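Local atomic coordinates of pyruvate kinase (Cryptosporidium parvum, PDB entry 4DRS), a protein that probably catalyses the last step of glycolysis, passing phosphate from phosphoenolpyruvate to ADP to give pyruvate and ATP, with magnesium and potassium ions. Residues Asn76-Gly80 and Lys111-Arg116; His85-Leu89 and Phe224-Leu230. All coordinates share one frame; numbering follows the deposited sequence.

Contact 1. Residues Asn76-Gly80 and Lys111-Arg116; sequences NFSHG and KGPEIR. With ACT (acetate ion), chain H; ACT (acetate ion), chain G.
Ser78 and Glu114 make the one side-chain hydrogen bond between these two loops: Ser78 OG donates to Glu114 OE1 at 2.8 Å, meeting the oxygen from above the carboxylate plane, 44° out of it. Glu114 gets there by an unusual first torsion, with CG between its backbone N and carbonyl carbon (chi1 62°); from there the chain runs extended. The other carboxylate oxygen is taken by Arg116, whose NE lies 2.6 Å from Glu114 OE2 in a salt bridge whose hydrogen bond is weak in angle. That salt bridge and a bond from Arg116 NH1 to the carbonyl oxygen of Arg198 together hold the guanidinium beside the 76-80 loop. Its NH2 comes within 3.7 Å of His79 CE1, which sits over one face of the guanidinium, ring and guanidinium planes 40° apart; the edge of the same guanidinium is turned to Ser78 CB. Lys111 contributes aliphatic carbon, its CB lying 3.6 Å from Phe77 O and its CG next to the serine hydroxyl.

The serine is placed by a type I turn from Asn76 to His79, tightened by an Asx turn in which Ser78 N donates to Asn76 OD1 at 3.0 Å. Asn76 ND2 and His79 ND1 each bond weakly to an acetate, probably from the crystallisation liquor.

Asn76, His79 and Arg116 are ADP-binding residues of this enzyme, though no nucleotide occupies the site here. Glu114 links Ser78 to Arg116, consistent with the two loops presenting one nucleotide-binding surface, and the carboxylate probably offsets part of the arginine's charge.

Contact 2. Residues His85-Leu89 and Phe224-Leu230; sequences HFKTL and FALKYNL
Phe86 and Tyr228 meet ring to ring, though neither stacked nor edge-to-face: the centroids are 5.2 Å apart and the planes lie at 55°. The side chains cross at about a right angle. Phe86 brings CD1 and CE1 to the tyrosine, with CE1 over one face and CD1 3.6 Å from Tyr228 CZ, close to the phenol end. Phe86 can reach that far because its CG stands anti to the backbone N (chi1 -175°).

One turn further along the helix, Leu89 points toward 224-230 and splits its methyls between partners. CD2 fits against both aromatic residues, 3.6 Å from Tyr228 CB and 3.9 Å from Phe224 CE2, while CD1 reaches Leu230 CD1 at 4.1 Å.

Phe224 turns its edge to the helix backbone. Its CZ is 3.7 Å from His85 O, its CE1 the same distance from His85 CB, and Phe86 N lies in the plane of the ring. One face of Phe224 is covered by Tyr228 CD2, at 3.7 Å above the plane. The chain of 224-230 turns back at a Schellman motif, with Asn229 at positive phi as the C-prime residue, and this brings Leu230 round to the Leu89 side.

The contact joins helix 82-97 to the C-terminal end of helix 215-226, two outer helices of the TIM barrel. Beneath them lie the barrel strands: Leu89 rests on Ile106 and Leu230 on Leu108, both of strand 105-109, and Phe224 reaches Leu108 as well as Leu75 of strand 72-76.

Both contacts belong to the TIM-barrel domain, and their segments alternate along the chain. Contact 1 is a surface meeting of the loops that follow strands 72-76 and 105-109, polar and partly charged, at the ADP site. Contact 2 is buried and apolar, made between helices on the outside of the same strands. The two touch directly. His85 NE2, on helix 82-97, probably donates a hydrogen bond to His79 O at 2.6 Å, and the Phe77 ring stacks on His85 while meeting Phe224 edge-to-face. Phe77, itself buried, is thus one of the links by which the ADP-site loop continues into the packing between the helices.

Contact 1. Residues Asn76-Gly80 and Lys111-Arg116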
ATOM      1  N   ASN A  76     -42.229 -17.347  -8.904  1.00 39.36           N
ATOM      2  CA  ASN A  76     -42.277 -17.984  -7.599  1.00 39.41           C
ATOM      3  C   ASN A  76     -43.257 -19.153  -7.607  1.00 40.13           C
ATOM      4  O   ASN A  76     -44.469 -18.954  -7.574  1.00 41.54           O
ATOM      5  CB  ASN A  76     -42.667 -16.966  -6.526  1.00 40.03           C
ATOM      6  CG  ASN A  76     -42.464 -17.494  -5.119  1.00 40.23           C
ATOM      7  OD1 ASN A  76     -42.272 -18.694  -4.913  1.00 40.46           O
ATOM      8  ND2 ASN A  76     -42.513 -16.597  -4.140  1.00 40.54           N
ATOM      9  N   PHE A  77     -42.729 -20.372  -7.639  1.00 40.45           N
ATOM     10  CA  PHE A  77     -43.580 -21.568  -7.706  1.00 40.86           C
ATOM     11  C   PHE A  77     -44.182 -21.973  -6.354  1.00 42.14           C
ATOM     12  O   PHE A  77     -44.756 -23.053  -6.215  1.00 42.71           O
ATOM     13  CB  PHE A  77     -42.851 -22.727  -8.400  1.00 39.77           C
ATOM     14  CG  PHE A  77     -43.061 -22.768  -9.899  1.00 39.01           C
ATOM     15  CD1 PHE A  77     -43.532 -23.924 -10.515  1.00 39.20           C
ATOM     16  CD2 PHE A  77     -42.800 -21.650 -10.694  1.00 37.91           C
ATOM     17  CE1 PHE A  77     -43.731 -23.969 -11.890  1.00 39.43           C
ATOM     18  CE2 PHE A  77     -43.003 -21.686 -12.068  1.00 38.08           C
ATOM     19  CZ  PHE A  77     -43.465 -22.848 -12.668  1.00 38.85           C
ATOM     20  N   SER A  78     -44.062 -21.090  -5.367  1.00 43.15           N
ATOM     21  CA  SER A  78     -44.853 -21.195  -4.144  1.00 45.33           C
ATOM     22  C   SER A  78     -46.298 -20.769  -4.415  1.00 47.87           C
ATOM     23  O   SER A  78     -47.201 -21.096  -3.645  1.00 48.53           O
ATOM     24  CB  SER A  78     -44.255 -20.331  -3.032  1.00 44.21           C
ATOM     25  OG  SER A  78     -43.080 -20.916  -2.507  1.00 43.69           O
ATOM     26  N   HIS A  79     -46.503 -20.044  -5.517  1.00 49.41           N
ATOM     27  CA  HIS A  79     -47.814 -19.496  -5.868  1.00 52.26           C
ATOM     28  C   HIS A  79     -48.224 -19.878  -7.260  1.00 53.73           C
ATOM     29  O   HIS A  79     -47.397 -20.318  -8.059  1.00 52.74           O
ATOM     30  CB  HIS A  79     -47.815 -17.975  -5.720  1.00 52.31           C
ATOM     31  CG  HIS A  79     -47.321 -17.494  -4.375  1.00 53.27           C
ATOM     32  ND1 HIS A  79     -47.943 -17.801  -3.220  1.00 54.31           N
ATOM     33  CD2 HIS A  79     -46.220 -16.709  -4.031  1.00 52.76           C
ATOM     34  CE1 HIS A  79     -47.277 -17.245  -2.192  1.00 54.35           C
ATOM     35  NE2 HIS A  79     -46.224 -16.576  -2.689  1.00 53.10           N
ATOM     36  N   GLY A  80     -49.513 -19.720  -7.553  1.00 57.34           N
ATOM     37  CA  GLY A  80     -50.070 -20.007  -8.878  1.00 59.62           C
ATOM     38  C   GLY A  80     -50.209 -21.486  -9.195  1.00 62.69           C
ATOM     39  O   GLY A  80     -49.868 -22.346  -8.378  1.00 62.82           O
ATOM     40  N   LYS A 111     -40.754 -24.084  -4.895  1.00 44.45           N
ATOM     41  CA  LYS A 111     -41.544 -24.031  -3.671  1.00 46.46           C
ATOM     42  C   LYS A 111     -40.714 -24.515  -2.472  1.00 45.82           C
ATOM     43  O   LYS A 111     -40.698 -23.872  -1.427  1.00 45.93           O
ATOM     44  CB  LYS A 111     -42.812 -24.876  -3.832  1.00 48.81           C
ATOM     45  CG  LYS A 111     -43.770 -24.807  -2.656  1.00 52.16           C
ATOM     46  CD  LYS A 111     -45.029 -25.614  -2.923  1.00 55.26           C
ATOM     47  CE  LYS A 111     -45.987 -25.539  -1.744  1.00 57.37           C
ATOM     48  NZ  LYS A 111     -47.343 -26.035  -2.116  1.00 60.62           N
ATOM     49  N   GLY A 112     -40.026 -25.641  -2.635  1.00 45.19           N
ATOM     50  CA  GLY A 112     -39.176 -26.180  -1.584  1.00 46.83           C
ATOM     51  C   GLY A 112     -39.932 -26.706  -0.370  1.00 48.79           C
ATOM     52  O   GLY A 112     -41.159 -26.841  -0.402  1.00 48.53           O
ATOM     53  N   PRO A 113     -39.198 -27.004   0.718  1.00 49.84           N
ATOM     54  CA  PRO A 113     -39.791 -27.622   1.902  1.00 52.69           C
ATOM     55  C   PRO A 113     -40.508 -26.614   2.800  1.00 55.87           C
ATOM     56  O   PRO A 113     -40.081 -26.381   3.933  1.00 58.55           O
ATOM     57  CB  PRO A 113     -38.578 -28.219   2.619  1.00 51.84           C
ATOM     58  CG  PRO A 113     -37.445 -27.328   2.243  1.00 50.70           C
ATOM     59  CD  PRO A 113     -37.747 -26.788   0.870  1.00 49.20           C
ATOM     60  N   GLU A 114     -41.593 -26.030   2.300  1.00 62.08           N
ATOM     61  CA  GLU A 114     -42.372 -25.069   3.077  1.00 62.11           C
ATOM     62  C   GLU A 114     -43.651 -25.679   3.644  1.00 60.53           C
ATOM     63  O   GLU A 114     -44.183 -26.647   3.103  1.00 60.80           O
ATOM     64  CB  GLU A 114     -42.684 -23.813   2.249  1.00 65.43           C
ATOM     65  CG  GLU A 114     -43.524 -24.046   1.002  1.00 67.72           C
ATOM     66  CD  GLU A 114     -43.937 -22.754   0.309  1.00 70.59           C
ATOM     67  OE1 GLU A 114     -43.093 -21.847   0.136  1.00 71.72           O
ATOM     68  OE2 GLU A 114     -45.119 -22.649  -0.076  1.00 71.88           O
ATOM     69  N   ILE A 115     -44.122 -25.109   4.749  1.00 60.98           N
ATOM     70  CA  ILE A 115     -45.388 -25.501   5.357  1.00 60.79           C
ATOM     71  C   ILE A 115     -46.376 -24.351   5.204  1.00 62.57           C
ATOM     72  O   ILE A 115     -46.082 -23.213   5.583  1.00 62.56           O
ATOM     73  CB  ILE A 115     -45.229 -25.850   6.857  1.00 59.56           C
ATOM     74  CG1 ILE A 115     -44.104 -26.871   7.065  1.00 59.89           C
ATOM     75  CG2 ILE A 115     -46.542 -26.376   7.426  1.00 58.00           C
ATOM     76  CD1 ILE A 115     -43.529 -26.880   8.467  1.00 59.50           C
ATOM     77  N   ARG A 116     -47.542 -24.646   4.640  1.00 64.63           N
ATOM     78  CA  ARG A 116     -48.576 -23.629   4.477  1.00 69.74           C
ATOM     79  C   ARG A 116     -49.904 -24.046   5.103  1.00 71.03           C
ATOM     80  O   ARG A 116     -50.165 -25.239   5.296  1.00 71.02           O
ATOM     81  CB  ARG A 116     -48.754 -23.254   2.997  1.00 71.45           C
ATOM     82  CG  ARG A 116     -47.594 -22.450   2.424  1.00 72.49           C
ATOM     83  CD  ARG A 116     -48.008 -21.627   1.213  1.00 75.23           C
ATOM     84  NE  ARG A 116     -46.890 -20.868   0.646  1.00 77.19           N
ATOM     85  CZ  ARG A 116     -46.488 -19.669   1.068  1.00 77.50           C
ATOM     86  NH1 ARG A 116     -47.101 -19.062   2.076  1.00 75.81           N
ATOM     87  NH2 ARG A 116     -45.461 -19.072   0.478  1.00 79.60           N
TER
HETATM   88  C   ACT H 606     -51.305 -18.554  -4.479  1.00 70.07           C
HETATM   89  O   ACT H 606     -50.990 -19.747  -4.278  1.00 70.18           O
HETATM   90  OXT ACT H 606     -51.056 -17.653  -3.649  1.00 68.48           O
HETATM   91  CH3 ACT H 606     -52.002 -18.195  -5.758  1.00 68.64           C
HETATM   92  C   ACT G 605     -42.811 -13.066  -3.866  1.00 67.15           C
HETATM   93  O   ACT G 605     -42.023 -13.865  -3.318  1.00 68.66           O
HETATM   94  OXT ACT G 605     -42.677 -11.836  -3.736  1.00 66.48           O
HETATM   95  CH3 ACT G 605     -43.947 -13.579  -4.707  1.00 64.98           C

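Contact 2. Residues His85-Leu89 and Phe224-Leu230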
ATOM      1  N   HIS A  85     -48.647 -20.167 -14.545  1.00 53.94           N
ATOM      2  CA  HIS A  85     -47.209 -20.133 -14.815  1.00 50.64           C
ATOM      3  C   HIS A  85     -46.912 -20.116 -16.287  1.00 49.63           C
ATOM      4  O   HIS A  85     -46.071 -19.338 -16.746  1.00 47.48           O
ATOM      5  CB  HIS A  85     -46.500 -21.313 -14.151  1.00 48.67           C
ATOM      6  CG  HIS A  85     -46.593 -21.317 -12.641  1.00 48.79           C
ATOM      7  ND1 HIS A  85     -46.775 -22.450 -11.928  1.00 48.74           N
ATOM      8  CD2 HIS A  85     -46.537 -20.277 -11.713  1.00 47.74           C
ATOM      9  CE1 HIS A  85     -46.825 -22.153 -10.617  1.00 48.15           C
ATOM     10  NE2 HIS A  85     -46.685 -20.823 -10.486  1.00 48.05           N
ATOM     11  N   PHE A  86     -47.617 -20.966 -17.036  1.00 49.54           N
ATOM     12  CA  PHE A  86     -47.434 -21.080 -18.483  1.00 49.62           C
ATOM     13  C   PHE A  86     -47.812 -19.795 -19.231  1.00 49.26           C
ATOM     14  O   PHE A  86     -47.080 -19.359 -20.123  1.00 48.45           O
ATOM     15  CB  PHE A  86     -48.202 -22.286 -19.041  1.00 49.98           C
ATOM     16  CG  PHE A  86     -47.958 -22.535 -20.502  1.00 49.69           C
ATOM     17  CD1 PHE A  86     -46.791 -23.161 -20.931  1.00 49.26           C
ATOM     18  CD2 PHE A  86     -48.893 -22.140 -21.455  1.00 50.39           C
ATOM     19  CE1 PHE A  86     -46.558 -23.385 -22.281  1.00 50.13           C
ATOM     20  CE2 PHE A  86     -48.666 -22.359 -22.808  1.00 50.45           C
ATOM     21  CZ  PHE A  86     -47.497 -22.982 -23.222  1.00 50.23           C
ATOM     22  N   LYS A  87     -48.948 -19.201 -18.865  1.00 50.06           N
ATOM     23  CA  LYS A  87     -49.388 -17.930 -19.447  1.00 51.24           C
ATOM     24  C   LYS A  87     -48.356 -16.834 -19.191  1.00 48.83           C
ATOM     25  O   LYS A  87     -47.980 -16.099 -20.112  1.00 46.89           O
ATOM     26  CB  LYS A  87     -50.747 -17.496 -18.881  1.00 54.28           C
ATOM     27  CG  LYS A  87     -51.942 -18.285 -19.392  1.00 59.35           C
ATOM     28  CD  LYS A  87     -53.245 -17.745 -18.809  1.00 62.22           C
ATOM     29  CE  LYS A  87     -54.438 -18.606 -19.193  1.00 64.16           C
ATOM     30  NZ  LYS A  87     -55.695 -18.103 -18.571  1.00 67.87           N
ATOM     31  N   THR A  88     -47.907 -16.739 -17.938  1.00 46.63           N
ATOM     32  CA  THR A  88     -46.880 -15.782 -17.536  1.00 45.85           C
ATOM     33  C   THR A  88     -45.628 -15.926 -18.415  1.00 44.37           C
ATOM     34  O   THR A  88     -45.081 -14.939 -18.908  1.00 43.28           O
ATOM     35  CB  THR A  88     -46.502 -15.956 -16.045  1.00 45.91           C
ATOM     36  OG1 THR A  88     -47.677 -15.870 -15.231  1.00 46.23           O
ATOM     37  CG2 THR A  88     -45.521 -14.881 -15.604  1.00 45.05           C
ATOM     38  N   LEU A  89     -45.197 -17.169 -18.610  1.00 43.55           N
ATOM     39  CA  LEU A  89     -44.038 -17.475 -19.431  1.00 43.35           C
ATOM     40  C   LEU A  89     -44.203 -16.980 -20.869  1.00 43.41           C
ATOM     41  O   LEU A  89     -43.278 -16.399 -21.438  1.00 43.90           O
ATOM     42  CB  LEU A  89     -43.764 -18.982 -19.411  1.00 43.27           C
ATOM     43  CG  LEU A  89     -42.607 -19.520 -20.258  1.00 43.10           C
ATOM     44  CD1 LEU A  89     -41.277 -18.912 -19.842  1.00 41.63           C
ATOM     45  CD2 LEU A  89     -42.560 -21.032 -20.142  1.00 43.84           C
ATOM     46  N   PHE A 224     -41.222 -28.114 -16.264  1.00 40.30           N
ATOM     47  CA  PHE A 224     -41.375 -26.698 -16.570  1.00 39.22           C
ATOM     48  C   PHE A 224     -40.047 -26.045 -16.964  1.00 38.33           C
ATOM     49  O   PHE A 224     -39.895 -25.598 -18.101  1.00 38.04           O
ATOM     50  CB  PHE A 224     -42.063 -25.949 -15.426  1.00 38.52           C
ATOM     51  CG  PHE A 224     -42.708 -24.668 -15.855  1.00 38.93           C
ATOM     52  CD1 PHE A 224     -44.077 -24.617 -16.109  1.00 39.44           C
ATOM     53  CD2 PHE A 224     -41.951 -23.511 -16.026  1.00 38.33           C
ATOM     54  CE1 PHE A 224     -44.678 -23.434 -16.515  1.00 39.84           C
ATOM     55  CE2 PHE A 224     -42.549 -22.326 -16.432  1.00 38.82           C
ATOM     56  CZ  PHE A 224     -43.915 -22.287 -16.673  1.00 39.26           C
ATOM     57  N   ALA A 225     -39.092 -26.012 -16.032  1.00 37.58           N
ATOM     58  CA  ALA A 225     -37.775 -25.405 -16.273  1.00 37.04           C
ATOM     59  C   ALA A 225     -37.020 -26.050 -17.437  1.00 36.86           C
ATOM     60  O   ALA A 225     -36.553 -25.356 -18.335  1.00 36.72           O
ATOM     61  CB  ALA A 225     -36.930 -25.429 -15.006  1.00 36.81           C
ATOM     62  N   LEU A 226     -36.908 -27.373 -17.430  1.00 37.01           N
ATOM     63  CA  LEU A 226     -36.218 -28.058 -18.511  1.00 37.59           C
ATOM     64  C   LEU A 226     -37.085 -28.102 -19.759  1.00 39.12           C
ATOM     65  O   LEU A 226     -36.614 -27.801 -20.862  1.00 39.45           O
ATOM     66  CB  LEU A 226     -35.786 -29.462 -18.088  1.00 37.62           C
ATOM     67  CG  LEU A 226     -34.745 -29.534 -16.962  1.00 37.24           C
ATOM     68  CD1 LEU A 226     -34.370 -30.976 -16.660  1.00 36.16           C
ATOM     69  CD2 LEU A 226     -33.507 -28.717 -17.316  1.00 36.89           C
ATOM     70  N   LYS A 227     -38.356 -28.455 -19.572  1.00 39.91           N
ATOM     71  CA  LYS A 227     -39.303 -28.596 -20.671  1.00 40.78           C
ATOM     72  C   LYS A 227     -39.400 -27.318 -21.505  1.00 40.96           C
ATOM     73  O   LYS A 227     -39.311 -27.368 -22.732  1.00 41.99           O
ATOM     74  CB  LYS A 227     -40.682 -29.004 -20.140  1.00 41.55           C
ATOM     75  CG  LYS A 227     -41.686 -29.354 -21.229  1.00 42.84           C
ATOM     76  CD  LYS A 227     -43.049 -29.701 -20.651  1.00 43.65           C
ATOM     77  CE  LYS A 227     -44.081 -29.841 -21.759  1.00 45.19           C
ATOM     78  NZ  LYS A 227     -45.342 -30.478 -21.283  1.00 45.86           N
ATOM     79  N   TYR A 228     -39.563 -26.179 -20.838  1.00 40.54           N
ATOM     80  CA  TYR A 228     -39.713 -24.907 -21.538  1.00 40.03           C
ATOM     81  C   TYR A 228     -38.413 -24.112 -21.669  1.00 38.48           C
ATOM     82  O   TYR A 228     -38.440 -22.933 -22.031  1.00 37.80           O
ATOM     83  CB  TYR A 228     -40.816 -24.060 -20.894  1.00 41.81           C
ATOM     84  CG  TYR A 228     -42.153 -24.761 -20.851  1.00 43.74           C
ATOM     85  CD1 TYR A 228     -42.696 -25.336 -22.003  1.00 45.54           C
ATOM     86  CD2 TYR A 228     -42.871 -24.861 -19.663  1.00 44.77           C
ATOM     87  CE1 TYR A 228     -43.917 -25.988 -21.970  1.00 47.35           C
ATOM     88  CE2 TYR A 228     -44.095 -25.510 -19.619  1.00 46.25           C
ATOM     89  CZ  TYR A 228     -44.612 -26.070 -20.774  1.00 47.69           C
ATOM     90  OH  TYR A 228     -45.821 -26.717 -20.740  1.00 50.22           O
ATOM     91  N   ASN A 229     -37.284 -24.759 -21.380  1.00 36.88           N
ATOM     92  CA  ASN A 229     -35.967 -24.171 -21.628  1.00 36.17           C
ATOM     93  C   ASN A 229     -35.706 -22.870 -20.833  1.00 35.38           C
ATOM     94  O   ASN A 229     -35.273 -21.859 -21.391  1.00 35.36           O
ATOM     95  CB  ASN A 229     -35.784 -23.948 -23.139  1.00 36.08           C
ATOM     96  CG  ASN A 229     -34.339 -23.725 -23.537  1.00 35.91           C
ATOM     97  OD1 ASN A 229     -33.419 -24.095 -22.812  1.00 35.78           O
ATOM     98  ND2 ASN A 229     -34.135 -23.124 -24.705  1.00 35.99           N
ATOM     99  N   LEU A 230     -35.984 -22.901 -19.533  1.00 34.11           N
ATOM    100  CA  LEU A 230     -35.708 -21.761 -18.664  1.00 34.01           C
ATOM    101  C   LEU A 230     -34.203 -21.608 -18.391  1.00 33.52           C
ATOM    102  O   LEU A 230     -33.415 -22.490 -18.717  1.00 33.03           O
ATOM    103  CB  LEU A 230     -36.527 -21.845 -17.365  1.00 33.60           C
ATOM    104  CG  LEU A 230     -37.938 -21.226 -17.399  1.00 33.98           C
ATOM    105  CD1 LEU A 230     -38.853 -21.923 -18.395  1.00 34.09           C
ATOM    106  CD2 LEU A 230     -38.576 -21.222 -16.018  1.00 33.60           C
TER